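PDB 6GV5: hyperosmolarity resistance protein Emb from Staphylococcus epidermidis, which mediates adherence of the bacterium to surface-immobilised fibronectin as a giant extracellular matrix binding protein, and may contribute to hyperosmolarity resistance. Local coordinates for residues His49-Leu60 against Ile106-Ile115; Lys66-Tyr76 against Ile118-His126. All coordinates share one frame; numbering follows the deposited sequence.

Contact 1. Residues His49-Leu60 against Ile106-Ile115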
loop_
_atom_site.group_PDB
_atom_site.type_symbol
_atom_site.label_atom_id
_atom_site.label_comp_id
_atom_site.label_asym_id
_atom_site.label_seq_id
_atom_site.Cartn_x
_atom_site.Cartn_y
_atom_site.Cartn_z
ATOM N N HIS A 49 -0.905 -11.546 -5.584
ATOM C CA HIS A 49 -0.573 -10.145 -5.823
ATOM C C HIS A 49 -1.271 -9.236 -4.822
ATOM O O HIS A 49 -0.660 -8.296 -4.293
ATOM C CB HIS A 49 -0.952 -9.774 -7.258
ATOM C CG HIS A 49 -1.185 -8.310 -7.474
ATOM N ND1 HIS A 49 -2.332 -7.821 -8.060
ATOM C CD2 HIS A 49 -0.414 -7.232 -7.199
ATOM C CE1 HIS A 49 -2.263 -6.503 -8.129
ATOM N NE2 HIS A 49 -1.110 -6.120 -7.612
ATOM N N ALA A 50 -2.549 -9.499 -4.543
ATOM C CA ALA A 50 -3.277 -8.682 -3.577
ATOM C C ALA A 50 -2.654 -8.788 -2.191
ATOM O O ALA A 50 -2.572 -7.795 -1.463
ATOM C CB ALA A 50 -4.745 -9.105 -3.531
ATOM N N LYS A 51 -2.224 -9.990 -1.800
ATOM C CA LYS A 51 -1.616 -10.151 -0.487
ATOM C C LYS A 51 -0.309 -9.381 -0.395
ATOM O O LYS A 51 0.006 -8.793 0.648
ATOM C CB LYS A 51 -1.386 -11.637 -0.194
ATOM C CG LYS A 51 -2.654 -12.372 0.187
ATOM C CD LYS A 51 -2.393 -13.842 0.484
ATOM C CE LYS A 51 -3.695 -14.568 0.800
ATOM N NZ LYS A 51 -3.523 -16.048 0.854
ATOM N N PHE A 52 0.473 -9.378 -1.473
ATOM C CA PHE A 52 1.733 -8.644 -1.456
ATOM C C PHE A 52 1.476 -7.146 -1.425
ATOM O O PHE A 52 2.088 -6.411 -0.637
ATOM C CB PHE A 52 2.579 -9.023 -2.668
ATOM C CG PHE A 52 3.873 -8.263 -2.756
ATOM C CD1 PHE A 52 4.895 -8.509 -1.858
ATOM C CD2 PHE A 52 4.063 -7.304 -3.733
ATOM C CE1 PHE A 52 6.086 -7.808 -1.932
ATOM C CE2 PHE A 52 5.251 -6.604 -3.814
ATOM C CZ PHE A 52 6.262 -6.857 -2.915
ATOM N N LEU A 53 0.556 -6.679 -2.270
ATOM C CA LEU A 53 0.178 -5.272 -2.254
ATOM C C LEU A 53 -0.339 -4.864 -0.881
ATOM O O LEU A 53 -0.035 -3.766 -0.393
ATOM C CB LEU A 53 -0.878 -5.011 -3.327
ATOM C CG LEU A 53 -1.325 -3.561 -3.491
ATOM C CD1 LEU A 53 -0.206 -2.707 -4.053
ATOM C CD2 LEU A 53 -2.558 -3.495 -4.380
ATOM N N ASN A 54 -1.102 -5.741 -0.230
ATOM C CA ASN A 54 -1.604 -5.425 1.098
ATOM C C ASN A 54 -0.465 -5.201 2.080
ATOM O O ASN A 54 -0.512 -4.274 2.891
ATOM C CB ASN A 54 -2.525 -6.538 1.598
ATOM C CG ASN A 54 -3.072 -6.248 2.970
ATOM O OD1 ASN A 54 -3.784 -5.262 3.169
ATOM N ND2 ASN A 54 -2.727 -7.090 3.932
ATOM N N GLY A 55 0.571 -6.041 2.031
ATOM C CA GLY A 55 1.702 -5.844 2.922
ATOM C C GLY A 55 2.422 -4.537 2.664
ATOM O O GLY A 55 2.864 -3.860 3.602
ATOM N N LYS A 56 2.540 -4.155 1.390
ATOM C CA LYS A 56 3.224 -2.912 1.065
ATOM C C LYS A 56 2.392 -1.720 1.512
ATOM O O LYS A 56 2.937 -0.712 1.983
ATOM C CB LYS A 56 3.499 -2.835 -0.430
ATOM C CG LYS A 56 4.572 -3.815 -0.898
ATOM C CD LYS A 56 5.923 -3.453 -0.302
ATOM C CE LYS A 56 7.016 -4.416 -0.743
ATOM N NZ LYS A 56 8.306 -4.120 -0.056
ATOM N N MET A 57 1.068 -1.822 1.380
ATOM C CA MET A 57 0.204 -0.745 1.835
ATOM C C MET A 57 0.236 -0.619 3.355
ATOM O O MET A 57 0.160 0.489 3.893
ATOM C CB MET A 57 -1.225 -0.957 1.345
ATOM C CG MET A 57 -1.400 -0.635 -0.122
ATOM S SD MET A 57 -0.973 1.069 -0.530
ATOM C CE MET A 57 -2.206 1.925 0.437
ATOM N N GLU A 58 0.331 -1.748 4.073
ATOM C CA GLU A 58 0.561 -1.690 5.512
ATOM C C GLU A 58 1.845 -0.928 5.816
ATOM O O GLU A 58 1.874 -0.073 6.710
ATOM C CB GLU A 58 0.627 -3.103 6.101
ATOM C CG GLU A 58 -0.704 -3.818 6.160
ATOM C CD GLU A 58 -0.591 -5.207 6.760
ATOM O OE1 GLU A 58 0.541 -5.734 6.828
ATOM O OE2 GLU A 58 -1.631 -5.769 7.165
ATOM N N GLU A 59 2.929 -1.254 5.097
ATOM C CA GLU A 59 4.193 -0.557 5.298
ATOM C C GLU A 59 4.056 0.929 5.003
ATOM O O GLU A 59 4.601 1.771 5.736
ATOM C CB GLU A 59 5.268 -1.146 4.390
ATOM C CG GLU A 59 5.699 -2.563 4.687
ATOM C CD GLU A 59 6.843 -2.986 3.785
ATOM O OE1 GLU A 59 7.724 -2.139 3.524
ATOM O OE2 GLU A 59 6.854 -4.148 3.326
ATOM N N LEU A 60 3.364 1.270 3.922
ATOM C CA LEU A 60 3.187 2.673 3.574
ATOM C C LEU A 60 2.364 3.400 4.627
ATOM O O LEU A 60 2.706 4.524 5.022
ATOM C CB LEU A 60 2.530 2.790 2.204
ATOM C CG LEU A 60 2.273 4.233 1.747
ATOM C CD1 LEU A 60 3.549 5.016 1.514
ATOM C CD2 LEU A 60 1.415 4.202 0.487
ATOM N N ILE A 106 -2.616 -0.093 -7.966
ATOM C CA ILE A 106 -2.413 -1.418 -7.403
ATOM C C ILE A 106 -1.036 -1.956 -7.786
ATOM O O ILE A 106 -0.810 -3.165 -7.762
ATOM C CB ILE A 106 -3.534 -2.386 -7.819
ATOM C CG1 ILE A 106 -3.751 -2.334 -9.329
ATOM C CG2 ILE A 106 -4.820 -2.049 -7.066
ATOM C CD1 ILE A 106 -4.373 -3.593 -9.894
ATOM N N SER A 107 -0.115 -1.057 -8.141
ATOM C CA SER A 107 1.246 -1.423 -8.507
ATOM C C SER A 107 2.106 -1.420 -7.251
ATOM O O SER A 107 2.346 -0.364 -6.656
ATOM C CB SER A 107 1.817 -0.457 -9.539
ATOM O OG SER A 107 3.222 -0.617 -9.636
ATOM N N SER A 108 2.577 -2.600 -6.855
ATOM C CA SER A 108 3.408 -2.699 -5.664
ATOM C C SER A 108 4.730 -1.965 -5.845
ATOM O O SER A 108 5.293 -1.457 -4.869
ATOM C CB SER A 108 3.655 -4.168 -5.319
ATOM O OG SER A 108 4.232 -4.853 -6.417
ATOM N N THR A 109 5.233 -1.881 -7.079
ATOM C CA THR A 109 6.489 -1.172 -7.303
ATOM C C THR A 109 6.324 0.324 -7.068
ATOM O O THR A 109 7.218 0.965 -6.504
ATOM C CB THR A 109 7.009 -1.440 -8.715
ATOM O OG1 THR A 109 5.969 -1.209 -9.672
ATOM C CG2 THR A 109 7.493 -2.875 -8.817
ATOM N N ASP A 110 5.201 0.898 -7.509
ATOM C CA ASP A 110 4.927 2.304 -7.232
ATOM C C ASP A 110 4.834 2.552 -5.731
ATOM O O ASP A 110 5.355 3.554 -5.220
ATOM C CB ASP A 110 3.626 2.739 -7.911
ATOM C CG ASP A 110 3.728 2.763 -9.427
ATOM O OD1 ASP A 110 4.829 3.036 -9.952
ATOM O OD2 ASP A 110 2.696 2.517 -10.092
ATOM N N ILE A 111 4.148 1.660 -5.013
ATOM C CA ILE A 111 4.053 1.780 -3.560
ATOM C C ILE A 111 5.434 1.658 -2.931
ATOM O O ILE A 111 5.817 2.443 -2.055
ATOM C CB ILE A 111 3.092 0.717 -2.997
ATOM C CG1 ILE A 111 1.699 0.882 -3.599
ATOM C CG2 ILE A 111 3.053 0.782 -1.474
ATOM C CD1 ILE A 111 1.077 2.213 -3.352
ATOM N N ASN A 112 6.207 0.664 -3.366
ATOM C CA ASN A 112 7.517 0.461 -2.765
ATOM C C ASN A 112 8.400 1.680 -2.988
ATOM O O ASN A 112 9.148 2.083 -2.089
ATOM C CB ASN A 112 8.174 -0.799 -3.328
ATOM C CG ASN A 112 9.340 -1.265 -2.483
ATOM O OD1 ASN A 112 9.171 -1.613 -1.313
ATOM N ND2 ASN A 112 10.534 -1.264 -3.067
ATOM N N ARG A 113 8.312 2.296 -4.170
ATOM C CA ARG A 113 9.101 3.493 -4.430
ATOM C C ARG A 113 8.730 4.602 -3.457
ATOM O O ARG A 113 9.606 5.282 -2.907
ATOM C CB ARG A 113 8.897 3.961 -5.868
ATOM C CG ARG A 113 9.775 5.142 -6.245
ATOM C CD ARG A 113 9.697 5.455 -7.730
ATOM N NE ARG A 113 10.182 4.353 -8.558
ATOM C CZ ARG A 113 11.467 4.083 -8.773
ATOM N NH1 ARG A 113 12.412 4.831 -8.214
ATOM N NH2 ARG A 113 11.808 3.063 -9.547
ATOM N N THR A 114 7.431 4.795 -3.226
ATOM C CA THR A 114 7.002 5.829 -2.290
ATOM C C THR A 114 7.480 5.528 -0.875
ATOM O O THR A 114 7.929 6.433 -0.159
ATOM C CB THR A 114 5.484 5.970 -2.320
ATOM O OG1 THR A 114 5.051 6.209 -3.666
ATOM C CG2 THR A 114 5.051 7.132 -1.442
ATOM N N ILE A 115 7.375 4.267 -0.443
ATOM C CA ILE A 115 7.885 3.878 0.865
ATOM C C ILE A 115 9.366 4.208 0.967
ATOM O O ILE A 115 9.839 4.757 1.976
ATOM C CB ILE A 115 7.637 2.378 1.121
ATOM C CG1 ILE A 115 6.143 2.061 1.207
ATOM C CG2 ILE A 115 8.336 1.945 2.402
ATOM C CD1 ILE A 115 5.844 0.578 1.007
#
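Leu53 faces Ser108 and Leu60 faces Ile115 where helix 49-60 and helix 108-115 run nearly parallel, their axes 9.5 Å apart and inclined by 21°. Between these levels Ile111 enters as a knob into the hole formed by Leu53, Lys56, Met57 and Leu60. Its CG2 branch rests on Lys56 CB, while CD1 points to the thioether, 3.7 Å from Met57 SD; the two branches of Ile111 thus touch different walls of the hole. One turn on, Ile115 packs its CG1 on Leu60 CB at 3.8 Å and sets CD1 against Lys56 O. Near the N-terminal end of both segments, Leu53 CD2 lies across Ile106 at CB, 3.7 Å away. Ser108, small enough for a close approach, meets the edge of the Phe52 ring with CB, 3.3 Å from CE2. His49 swings its ring across with CG anti to the backbone N (chi1 157°), and NE2 donates to Ile106 O at 3.0 Å, the oxygen lying in the ring plane. Lys56 NZ reaches Asn112 OD1 at 2.9 Å from above the amide plane, and also makes a long salt bridge with Glu59 OE2, one turn along its own helix. Leu30 and Ile33 of helix 24-35 and Ile97 of helix 81-99 continue the apolar layer. The chemistry implies an apolar seam bordered by polar bonds, the histidine holding a carbonyl just ahead of the helix and the lysine an amide.

Contact 2. Residues Lys66-Tyr76 against Ile118-His126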
loop_
_atom_site.group_PDB
_atom_site.type_symbol
_atom_site.label_atom_id
_atom_site.label_comp_id
_atom_site.label_asym_id
_atom_site.label_seq_id
_atom_site.Cartn_x
_atom_site.Cartn_y
_atom_site.Cartn_z
ATOM N N LYS A 66 3.449 7.580 11.093
ATOM C CA LYS A 66 4.439 7.904 12.108
ATOM C C LYS A 66 5.039 9.301 11.939
ATOM O O LYS A 66 5.960 9.646 12.672
ATOM C CB LYS A 66 5.556 6.855 12.093
ATOM C CG LYS A 66 6.450 6.905 10.866
ATOM C CD LYS A 66 7.505 5.794 10.861
ATOM C CE LYS A 66 8.491 5.937 12.000
ATOM N NZ LYS A 66 9.594 4.935 11.884
ATOM N N ALA A 67 4.548 10.123 11.007
ATOM C CA ALA A 67 5.259 11.352 10.672
ATOM C C ALA A 67 5.347 12.312 11.854
ATOM O O ALA A 67 6.367 12.982 12.034
ATOM C CB ALA A 67 4.590 12.035 9.484
ATOM N N SER A 68 4.271 12.445 12.639
ATOM C CA SER A 68 4.334 13.359 13.782
ATOM C C SER A 68 5.322 12.874 14.837
ATOM O O SER A 68 6.022 13.688 15.448
ATOM C CB SER A 68 2.942 13.543 14.379
ATOM O OG SER A 68 2.131 14.327 13.526
ATOM N N LEU A 69 5.392 11.557 15.076
ATOM C CA LEU A 69 6.424 11.019 15.960
ATOM C C LEU A 69 7.823 11.347 15.448
ATOM O O LEU A 69 8.711 11.701 16.228
ATOM C CB LEU A 69 6.271 9.506 16.097
ATOM C CG LEU A 69 5.496 8.958 17.286
ATOM C CD1 LEU A 69 5.396 7.443 17.171
ATOM C CD2 LEU A 69 6.154 9.365 18.577
ATOM N N VAL A 70 8.035 11.224 14.134
ATOM C CA VAL A 70 9.331 11.516 13.539
ATOM C C VAL A 70 9.662 12.993 13.712
ATOM O O VAL A 70 10.779 13.353 14.095
ATOM C CB VAL A 70 9.335 11.106 12.053
ATOM C CG1 VAL A 70 10.563 11.673 11.337
ATOM C CG2 VAL A 70 9.279 9.579 11.901
ATOM N N ARG A 71 8.691 13.868 13.433
ATOM C CA ARG A 71 8.950 15.298 13.571
ATOM C C ARG A 71 9.345 15.660 14.989
ATOM O O ARG A 71 10.171 16.553 15.198
ATOM C CB ARG A 71 7.737 16.126 13.152
ATOM C CG ARG A 71 7.405 16.058 11.672
ATOM C CD ARG A 71 6.273 17.014 11.275
ATOM N NE ARG A 71 5.785 16.667 9.946
ATOM C CZ ARG A 71 4.738 15.899 9.697
ATOM N NH1 ARG A 71 3.996 15.421 10.690
ATOM N NH2 ARG A 71 4.435 15.600 8.440
ATOM N N GLN A 72 8.772 14.968 15.984
ATOM C CA GLN A 72 9.015 15.315 17.378
ATOM C C GLN A 72 10.314 14.716 17.892
ATOM O O GLN A 72 11.023 15.361 18.681
ATOM C CB GLN A 72 7.839 14.839 18.238
ATOM C CG GLN A 72 7.798 15.477 19.616
ATOM C CD GLN A 72 7.531 16.964 19.547
ATOM O OE1 GLN A 72 6.728 17.438 18.728
ATOM N NE2 GLN A 72 8.211 17.715 20.395
ATOM N N ASN A 73 10.648 13.500 17.468
ATOM C CA ASN A 73 11.708 12.741 18.123
ATOM C C ASN A 73 13.001 12.644 17.340
ATOM O O ASN A 73 14.021 12.244 17.918
ATOM C CB ASN A 73 11.213 11.325 18.444
ATOM C CG ASN A 73 9.999 11.331 19.339
ATOM O OD1 ASN A 73 8.970 10.737 19.019
ATOM N ND2 ASN A 73 10.104 12.020 20.466
ATOM N N SER A 74 13.000 12.977 16.054
ATOM C CA SER A 74 14.227 13.009 15.283
ATOM C C SER A 74 14.894 14.378 15.435
ATOM O O SER A 74 14.550 15.174 16.316
ATOM C CB SER A 74 13.933 12.701 13.818
ATOM O OG SER A 74 13.255 13.796 13.216
ATOM N N ASN A 75 15.852 14.673 14.559
ATOM C CA ASN A 75 16.455 15.999 14.487
ATOM C C ASN A 75 15.686 16.954 13.579
ATOM O O ASN A 75 16.186 18.034 13.267
ATOM C CB ASN A 75 17.893 15.896 13.996
ATOM C CG ASN A 75 18.883 15.943 15.115
ATOM O OD1 ASN A 75 19.697 16.862 15.195
ATOM N ND2 ASN A 75 18.811 14.962 16.011
ATOM N N TYR A 76 14.482 16.571 13.168
ATOM C CA TYR A 76 13.681 17.357 12.236
ATOM C C TYR A 76 13.615 18.831 12.610
ATOM O O TYR A 76 13.770 19.708 11.752
ATOM C CB TYR A 76 12.274 16.751 12.183
ATOM C CG TYR A 76 11.270 17.495 11.343
ATOM C CD1 TYR A 76 10.446 18.462 11.886
ATOM C CD2 TYR A 76 11.118 17.186 10.008
ATOM C CE1 TYR A 76 9.523 19.135 11.108
ATOM C CE2 TYR A 76 10.190 17.835 9.216
ATOM C CZ TYR A 76 9.388 18.803 9.767
ATOM O OH TYR A 76 8.451 19.454 8.984
ATOM N N ILE A 118 10.040 7.925 1.439
ATOM C CA ILE A 118 9.792 8.336 2.822
ATOM C C ILE A 118 10.917 7.854 3.731
ATOM O O ILE A 118 11.442 8.611 4.553
ATOM C CB ILE A 118 8.429 7.808 3.299
ATOM C CG1 ILE A 118 7.291 8.477 2.523
ATOM C CG2 ILE A 118 8.265 8.028 4.798
ATOM C CD1 ILE A 118 5.942 7.793 2.703
ATOM N N ASN A 119 11.298 6.575 3.603
ATOM C CA ASN A 119 12.328 6.023 4.473
ATOM C C ASN A 119 13.668 6.713 4.264
ATOM O O ASN A 119 14.388 6.976 5.231
ATOM C CB ASN A 119 12.455 4.519 4.239
ATOM C CG ASN A 119 11.249 3.748 4.745
ATOM O OD1 ASN A 119 10.450 4.261 5.527
ATOM N ND2 ASN A 119 11.117 2.503 4.305
ATOM N N ASP A 120 14.028 7.009 3.009
ATOM C CA ASP A 120 15.273 7.724 2.750
ATOM C C ASP A 120 15.247 9.100 3.402
ATOM O O ASP A 120 16.219 9.522 4.042
ATOM C CB ASP A 120 15.506 7.861 1.245
ATOM C CG ASP A 120 15.906 6.547 0.586
ATOM O OD1 ASP A 120 16.144 5.554 1.308
ATOM O OD2 ASP A 120 15.980 6.512 -0.660
ATOM N N ALA A 121 14.137 9.821 3.243
ATOM C CA ALA A 121 14.046 11.148 3.837
ATOM C C ALA A 121 14.045 11.071 5.358
ATOM O O ALA A 121 14.635 11.926 6.034
ATOM C CB ALA A 121 12.795 11.871 3.334
ATOM N N GLU A 122 13.363 10.076 5.927
ATOM C CA GLU A 122 13.347 9.933 7.374
ATOM C C GLU A 122 14.750 9.664 7.903
ATOM O O GLU A 122 15.154 10.215 8.934
ATOM C CB GLU A 122 12.403 8.807 7.780
ATOM C CG GLU A 122 12.253 8.653 9.283
ATOM C CD GLU A 122 11.471 7.412 9.667
ATOM O OE1 GLU A 122 10.563 7.009 8.903
ATOM O OE2 GLU A 122 11.771 6.842 10.738
ATOM N N GLN A 123 15.520 8.836 7.190
ATOM C CA GLN A 123 16.866 8.491 7.638
ATOM C C GLN A 123 17.737 9.732 7.773
ATOM O O GLN A 123 18.548 9.835 8.701
ATOM C CB GLN A 123 17.484 7.495 6.654
ATOM C CG GLN A 123 18.869 7.002 7.031
ATOM C CD GLN A 123 19.433 6.032 6.008
ATOM O OE1 GLN A 123 19.302 6.240 4.800
ATOM N NE2 GLN A 123 20.056 4.963 6.487
ATOM N N ASN A 124 17.584 10.685 6.863
ATOM C CA ASN A 124 18.395 11.889 6.905
ATOM C C ASN A 124 17.998 12.808 8.044
ATOM O O ASN A 124 18.687 13.806 8.278
ATOM C CB ASN A 124 18.298 12.637 5.577
ATOM C CG ASN A 124 19.058 11.941 4.472
ATOM O OD1 ASN A 124 20.052 11.259 4.728
ATOM N ND2 ASN A 124 18.596 12.101 3.241
ATOM N N LEU A 125 16.913 12.492 8.756
ATOM C CA LEU A 125 16.500 13.271 9.915
ATOM C C LEU A 125 16.975 12.671 11.227
ATOM O O LEU A 125 16.876 13.331 12.266
ATOM C CB LEU A 125 14.978 13.388 9.964
ATOM C CG LEU A 125 14.225 14.009 8.795
ATOM C CD1 LEU A 125 12.731 13.820 9.045
ATOM C CD2 LEU A 125 14.576 15.472 8.633
ATOM N N HIS A 126 17.448 11.434 11.213
ATOM C CA HIS A 126 17.928 10.812 12.434
ATOM C C HIS A 126 19.398 11.130 12.631
ATOM O O HIS A 126 19.816 11.423 13.752
ATOM C CB HIS A 126 17.694 9.304 12.399
ATOM C CG HIS A 126 16.246 8.925 12.379
ATOM N ND1 HIS A 126 15.406 9.137 13.451
ATOM C CD2 HIS A 126 15.486 8.358 11.413
ATOM C CE1 HIS A 126 14.192 8.712 13.148
ATOM N NE2 HIS A 126 14.214 8.233 11.917
#
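Val70 lays its CG2 methyl against the carboxylate carbon of Glu122, 3.8 Å from CD, and turns CG1 to Leu125 CD1 at the same distance, the two branches serving a polar and an apolar neighbour. Leu125 CD1 also comes to the edge of the Tyr76 ring, 3.9 Å from CD2, and the two side chains lie alongside each other. Arg71 CG covers one face of that ring, and the arginine continues to a salt bridge with Glu88 of helix 81-99. Glu122 extends from its helix with CG anti to the backbone N (chi1 -176°), carrying its carboxylate across to Lys66. Lys66 NZ forms a salt bridge with OE2, meeting it on the syn side at 3.1 Å, and His126 NE2 donates to the anti lone pair of the same oxygen at 3.0 Å in a nearly straight bond (170°). The backbones join where Asn75 N donates to Leu125 O at 2.8 Å. Ser74, the first residue to leave the helix, uses OG to donate to Val70 O and accept from Tyr76 N, an ST turn. Two donors on one oxygen probably keep buried Glu122 ionised; the carboxylate would favour a proton on His126 while the nearby lysine would work against it, leaving its charge open. Charge pairing, a backbone bond and leucine packing hold the C-terminal end of the chain along helix 67-73 and the residues after it.

Contacts 1 and 2 lie about 21 Å apart, centre to centre, along an elongated, all-helical chain, contact 1 near its middle and contact 2 about 20 Å from the chain centre. They share helix 108-123, whose start serves the first and whose end serves the second. On the other side helix 40-65 and helix 67-73 follow each other directly, so the segments alternate along the chain: 49-60, 66-76, 106-115, 118-126. Leu60 meets Ile118 between them, making the packing continuous. Contact 1 packs the GA module and FIVAR sequence ranges together, helped by helix 40-65 running through both, while contact 2, wholly within FIVAR, closes the far end of the second.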